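Local coordinates for protein manganese lipoxygenase (PDB 5FX8) that oxygenates linoleic and alpha-linolenic acids at a catalytic manganese centre, yielding 11S- and 13R-hydroperoxy fatty acids, at residues A[579-591]-A[601-613]. Residues are numbered along the deposited sequence; the frame is centred on the assembly and turned at random.
Sequences TGRISREIAGRGF and PFVWTALNPAVNP. With NAG (2-acetamido-2-deoxy-beta-D-glucopyranose), chain D.
The C-terminal tail of a lipoxygenase runs back into the protein to deliver its terminal carboxylate to the metal, and on the way residues 601-613 pack against the end of helix 566-587 and the loop that follows it. I586 meets the tail where a type I beta turn spans T605 to N608. With CG1 beside the backbone N (chi1 -65°), CG2 stands anti to that N and lies 3.7 Å from T605 CB. CD1 of I586 meets the backbone at the end of the turn, 3.7 Å from N608 CA. Against the preceding turns of the helix, at I582, S583 and T579, rests the ring of P609: P609 CD is 3.9 Å from I582 CG2, the two side chains crossing at about a right angle, and P609 CG leans toward T579 and S583. The bend that presents this proline is an Asx turn, in which N608 OD1 accepts the backbone N-H of A610 from above its carbonyl plane. The buried L607 side chain touches helices 396-420 and 460-481 and is about 9 Å from that of the manganese ligand H478.

Beyond the helix, R589 supplies the polar link. Its NH1 donates to W604 O at 2.9 Å (N-H...O 148°), with the acceptor in the guanidinium plane; a salt bridge from the same NH1 to D400 of helix 396-420 probably helps to fix that plane, and I586 CG1 lies over one of its faces, so one guanidinium nitrogen ties the tail backbone to a neighbouring helix. Farther out, F591 is sandwiched between protein and sugar: V603 CG2 makes a CH-pi contact 4.0 Å from the ring centroid, and the opposite face rests against a sugar of the N157 glycan, with NAG C5 3.7 Å from F591 CE2.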
loop_
_atom_site.group_PDB
_atom_site.type_symbol
_atom_site.label_atom_id
_atom_site.label_comp_id
_atom_site.label_asym_id
_atom_site.label_seq_id
_atom_site.Cartn_x
_atom_site.Cartn_y
_atom_site.Cartn_z
ATOM N N THR A 579 17.612 -8.110 3.983
ATOM C CA THR A 579 16.739 -6.972 3.758
ATOM C C THR A 579 17.134 -5.770 4.607
ATOM O O THR A 579 16.770 -4.647 4.264
ATOM C CB THR A 579 15.277 -7.346 4.012
ATOM O OG1 THR A 579 15.102 -7.789 5.358
ATOM C CG2 THR A 579 14.827 -8.435 3.064
ATOM N N GLY A 580 17.884 -5.959 5.687
ATOM C CA GLY A 580 18.464 -4.806 6.346
ATOM C C GLY A 580 19.487 -4.115 5.469
ATOM O O GLY A 580 19.504 -2.885 5.358
ATOM N N ARG A 581 20.345 -4.899 4.816
ATOM C CA ARG A 581 21.297 -4.306 3.882
ATOM C C ARG A 581 20.567 -3.591 2.762
ATOM O O ARG A 581 20.918 -2.469 2.391
ATOM C CB ARG A 581 22.212 -5.377 3.299
ATOM C CG ARG A 581 23.513 -5.572 4.005
ATOM C CD ARG A 581 24.191 -6.857 3.532
ATOM N NE ARG A 581 24.810 -6.735 2.210
ATOM C CZ ARG A 581 26.110 -6.549 1.989
ATOM N NH1 ARG A 581 26.959 -6.456 3.006
ATOM N NH2 ARG A 581 26.559 -6.461 0.745
ATOM N N ILE A 582 19.553 -4.241 2.195
ATOM C CA ILE A 582 18.890 -3.670 1.033
ATOM C C ILE A 582 18.171 -2.387 1.417
ATOM O O ILE A 582 18.183 -1.401 0.672
ATOM C CB ILE A 582 17.939 -4.701 0.401
ATOM C CG1 ILE A 582 18.736 -5.846 -0.215
ATOM C CG2 ILE A 582 17.045 -4.048 -0.633
ATOM C CD1 ILE A 582 17.913 -7.054 -0.553
ATOM N N SER A 583 17.577 -2.358 2.607
ATOM C CA SER A 583 16.806 -1.187 2.965
ATOM C C SER A 583 17.719 -0.033 3.332
ATOM O O SER A 583 17.417 1.118 3.016
ATOM C CB SER A 583 15.834 -1.526 4.087
ATOM O OG SER A 583 16.501 -1.739 5.287
ATOM N N ARG A 584 18.856 -0.314 3.963
ATOM C CA ARG A 584 19.824 0.759 4.154
ATOM C C ARG A 584 20.343 1.290 2.820
ATOM O O ARG A 584 20.474 2.506 2.655
ATOM C CB ARG A 584 20.961 0.295 5.050
ATOM C CG ARG A 584 20.528 0.184 6.482
ATOM C CD ARG A 584 21.670 -0.119 7.398
ATOM N NE ARG A 584 22.277 -1.417 7.144
ATOM C CZ ARG A 584 21.834 -2.575 7.615
ATOM N NH1 ARG A 584 20.748 -2.647 8.381
ATOM N NH2 ARG A 584 22.481 -3.678 7.307
ATOM N N GLU A 585 20.612 0.415 1.841
ATOM C CA GLU A 585 21.032 0.916 0.529
ATOM C C GLU A 585 19.972 1.820 -0.087
ATOM O O GLU A 585 20.297 2.856 -0.669
ATOM C CB GLU A 585 21.345 -0.225 -0.443
ATOM C CG GLU A 585 22.530 -1.091 -0.090
ATOM C CD GLU A 585 22.604 -2.368 -0.928
ATOM O OE1 GLU A 585 21.780 -2.533 -1.858
ATOM O OE2 GLU A 585 23.498 -3.208 -0.659
ATOM N N ILE A 586 18.698 1.447 0.006
ATOM C CA ILE A 586 17.684 2.228 -0.695
ATOM C C ILE A 586 17.411 3.536 0.033
ATOM O O ILE A 586 17.380 4.603 -0.581
ATOM C CB ILE A 586 16.405 1.402 -0.903
ATOM C CG1 ILE A 586 16.712 0.238 -1.835
ATOM C CG2 ILE A 586 15.286 2.284 -1.477
ATOM C CD1 ILE A 586 15.595 -0.675 -2.016
ATOM N N ALA A 587 17.219 3.483 1.352
ATOM C CA ALA A 587 16.988 4.715 2.102
ATOM C C ALA A 587 18.178 5.666 2.041
ATOM O O ALA A 587 18.009 6.879 2.196
ATOM C CB ALA A 587 16.662 4.414 3.557
ATOM N N GLY A 588 19.379 5.160 1.839
ATOM C CA GLY A 588 20.438 6.132 1.743
ATOM C C GLY A 588 20.585 6.828 0.410
ATOM O O GLY A 588 21.545 7.574 0.231
ATOM N N ARG A 589 19.664 6.627 -0.527
ATOM C CA ARG A 589 19.853 7.108 -1.892
ATOM C C ARG A 589 19.778 8.625 -1.985
ATOM O O ARG A 589 18.998 9.275 -1.292
ATOM C CB ARG A 589 18.800 6.516 -2.804
ATOM C CG ARG A 589 19.325 5.503 -3.736
ATOM C CD ARG A 589 18.212 4.788 -4.448
ATOM N NE ARG A 589 18.606 3.404 -4.623
ATOM C CZ ARG A 589 17.822 2.404 -4.970
ATOM N NH1 ARG A 589 16.528 2.579 -5.201
ATOM N NH2 ARG A 589 18.353 1.209 -5.076
ATOM N N GLY A 590 20.559 9.184 -2.889
ATOM C CA GLY A 590 20.603 10.615 -3.054
ATOM C C GLY A 590 21.242 10.889 -4.387
ATOM O O GLY A 590 21.509 9.954 -5.134
ATOM N N PHE A 591 21.510 12.141 -4.697
ATOM C CA PHE A 591 21.941 12.500 -6.033
ATOM C C PHE A 591 23.453 12.558 -6.112
ATOM O O PHE A 591 24.111 12.957 -5.156
ATOM C CB PHE A 591 21.352 13.845 -6.425
ATOM C CG PHE A 591 19.875 13.845 -6.530
ATOM C CD1 PHE A 591 19.256 13.349 -7.656
ATOM C CD2 PHE A 591 19.097 14.361 -5.512
ATOM C CE1 PHE A 591 17.901 13.363 -7.763
ATOM C CE2 PHE A 591 17.738 14.380 -5.615
ATOM C CZ PHE A 591 17.136 13.884 -6.745
ATOM N N PRO A 601 16.736 11.740 -12.672
ATOM C CA PRO A 601 16.640 13.014 -11.960
ATOM C C PRO A 601 15.716 12.995 -10.759
ATOM O O PRO A 601 15.301 14.061 -10.292
ATOM C CB PRO A 601 16.112 13.967 -13.038
ATOM C CG PRO A 601 16.369 13.288 -14.309
ATOM C CD PRO A 601 16.222 11.850 -14.039
ATOM N N PHE A 602 15.372 11.809 -10.262
ATOM C CA PHE A 602 14.612 11.684 -9.026
ATOM C C PHE A 602 15.068 10.447 -8.275
ATOM O O PHE A 602 15.630 9.516 -8.847
ATOM C CB PHE A 602 13.090 11.642 -9.259
ATOM C CG PHE A 602 12.596 10.415 -9.971
ATOM C CD1 PHE A 602 12.673 10.313 -11.359
ATOM C CD2 PHE A 602 12.003 9.393 -9.264
ATOM C CE1 PHE A 602 12.203 9.202 -12.019
ATOM C CE2 PHE A 602 11.531 8.296 -9.912
ATOM C CZ PHE A 602 11.630 8.192 -11.307
ATOM N N VAL A 603 14.814 10.461 -6.973
ATOM C CA VAL A 603 15.152 9.356 -6.093
ATOM C C VAL A 603 13.957 8.430 -5.989
ATOM O O VAL A 603 12.874 8.849 -5.583
ATOM C CB VAL A 603 15.559 9.857 -4.708
ATOM C CG1 VAL A 603 15.805 8.705 -3.840
ATOM C CG2 VAL A 603 16.781 10.709 -4.807
ATOM N N TRP A 604 14.160 7.168 -6.335
ATOM C CA TRP A 604 13.106 6.173 -6.403
ATOM C C TRP A 604 13.383 5.114 -5.344
ATOM O O TRP A 604 14.511 4.619 -5.244
ATOM C CB TRP A 604 13.054 5.579 -7.809
ATOM C CG TRP A 604 12.004 4.563 -8.018
ATOM C CD1 TRP A 604 10.670 4.788 -8.164
ATOM C CD2 TRP A 604 12.188 3.154 -8.114
ATOM N NE1 TRP A 604 10.015 3.609 -8.332
ATOM C CE2 TRP A 604 10.923 2.586 -8.301
ATOM C CE3 TRP A 604 13.299 2.316 -8.047
ATOM C CZ2 TRP A 604 10.734 1.212 -8.429
ATOM C CZ3 TRP A 604 13.117 0.946 -8.170
ATOM C CH2 TRP A 604 11.848 0.410 -8.365
ATOM N N THR A 605 12.368 4.807 -4.520
ATOM C CA THR A 605 12.554 3.961 -3.352
ATOM C C THR A 605 11.409 2.991 -3.155
ATOM O O THR A 605 11.145 2.573 -2.031
ATOM C CB THR A 605 12.672 4.785 -2.079
ATOM O OG1 THR A 605 11.467 5.526 -1.897
ATOM C CG2 THR A 605 13.839 5.727 -2.140
ATOM N N ALA A 606 10.705 2.643 -4.227
ATOM C CA ALA A 606 9.437 1.944 -4.113
ATOM C C ALA A 606 9.606 0.514 -3.671
ATOM O O ALA A 606 8.617 -0.138 -3.319
ATOM C CB ALA A 606 8.721 1.935 -5.440
ATOM N N LEU A 607 10.821 -0.004 -3.730
ATOM C CA LEU A 607 11.072 -1.383 -3.399
ATOM C C LEU A 607 11.808 -1.523 -2.092
ATOM O O LEU A 607 12.327 -2.601 -1.807
ATOM C CB LEU A 607 11.850 -2.040 -4.526
ATOM C CG LEU A 607 10.982 -2.583 -5.631
ATOM C CD1 LEU A 607 11.890 -3.011 -6.702
ATOM C CD2 LEU A 607 10.182 -3.740 -5.072
ATOM N N ASN A 608 11.886 -0.452 -1.306
ATOM C CA ASN A 608 12.464 -0.454 0.030
ATOM C C ASN A 608 11.727 -1.457 0.902
ATOM O O ASN A 608 10.549 -1.250 1.207
ATOM C CB ASN A 608 12.394 0.942 0.650
ATOM C CG ASN A 608 13.181 1.057 1.959
ATOM O OD1 ASN A 608 13.440 0.072 2.639
ATOM N ND2 ASN A 608 13.574 2.267 2.293
ATOM N N PRO A 609 12.385 -2.542 1.334
ATOM C CA PRO A 609 11.697 -3.535 2.164
ATOM C C PRO A 609 11.423 -3.063 3.569
ATOM O O PRO A 609 10.659 -3.707 4.268
ATOM C CB PRO A 609 12.656 -4.723 2.151
ATOM C CG PRO A 609 13.945 -4.158 1.888
ATOM C CD PRO A 609 13.778 -2.932 1.084
ATOM N N ALA A 610 12.013 -1.969 4.013
ATOM C CA ALA A 610 11.706 -1.464 5.336
ATOM C C ALA A 610 10.447 -0.633 5.356
ATOM O O ALA A 610 9.932 -0.344 6.436
ATOM C CB ALA A 610 12.853 -0.628 5.872
ATOM N N VAL A 611 9.947 -0.255 4.189
ATOM C CA VAL A 611 8.806 0.629 4.070
ATOM C C VAL A 611 7.577 -0.125 3.604
ATOM O O VAL A 611 6.461 0.182 4.009
ATOM C CB VAL A 611 9.147 1.787 3.105
ATOM C CG1 VAL A 611 7.950 2.684 2.899
ATOM C CG2 VAL A 611 10.351 2.566 3.639
ATOM N N ASN A 612 7.762 -1.091 2.789
ATOM C CA ASN A 612 6.636 -1.789 2.218
ATOM C C ASN A 612 6.100 -2.857 3.161
ATOM O O ASN A 612 6.838 -3.413 3.953
ATOM C CB ASN A 612 7.054 -2.397 0.901
ATOM C CG ASN A 612 7.205 -1.354 -0.144
ATOM O OD1 ASN A 612 6.442 -0.390 -0.133
ATOM N ND2 ASN A 612 8.162 -1.504 -1.043
ATOM N N PRO A 613 4.819 -3.154 3.101
ATOM C CA PRO A 613 4.312 -4.320 3.807
ATOM C C PRO A 613 4.671 -5.590 3.068
ATOM O O PRO A 613 4.945 -5.579 1.874
ATOM C CB PRO A 613 2.797 -4.096 3.793
ATOM C CG PRO A 613 2.566 -3.375 2.611
ATOM C CD PRO A 613 3.737 -2.469 2.381
HETATM C C1 NAG D . 17.044 16.897 -9.611
HETATM C C2 NAG D . 18.276 17.569 -10.256
HETATM C C3 NAG D . 19.402 17.741 -9.240
HETATM C C4 NAG D . 18.890 18.368 -7.953
HETATM C C5 NAG D . 17.696 17.579 -7.453
HETATM C C6 NAG D . 17.112 18.129 -6.178
HETATM C C7 NAG D . 18.650 17.233 -12.659
HETATM C C8 NAG D . 19.208 16.318 -13.702
HETATM N N2 NAG D . 18.748 16.809 -11.399
HETATM O O3 NAG D . 20.409 18.571 -9.809
HETATM O O4 NAG D . 19.912 18.365 -6.961
HETATM O O5 NAG D . 16.665 17.610 -8.446
HETATM O O6 NAG D . 16.202 19.178 -6.449
HETATM O O7 NAG D . 18.126 18.296 -12.944
#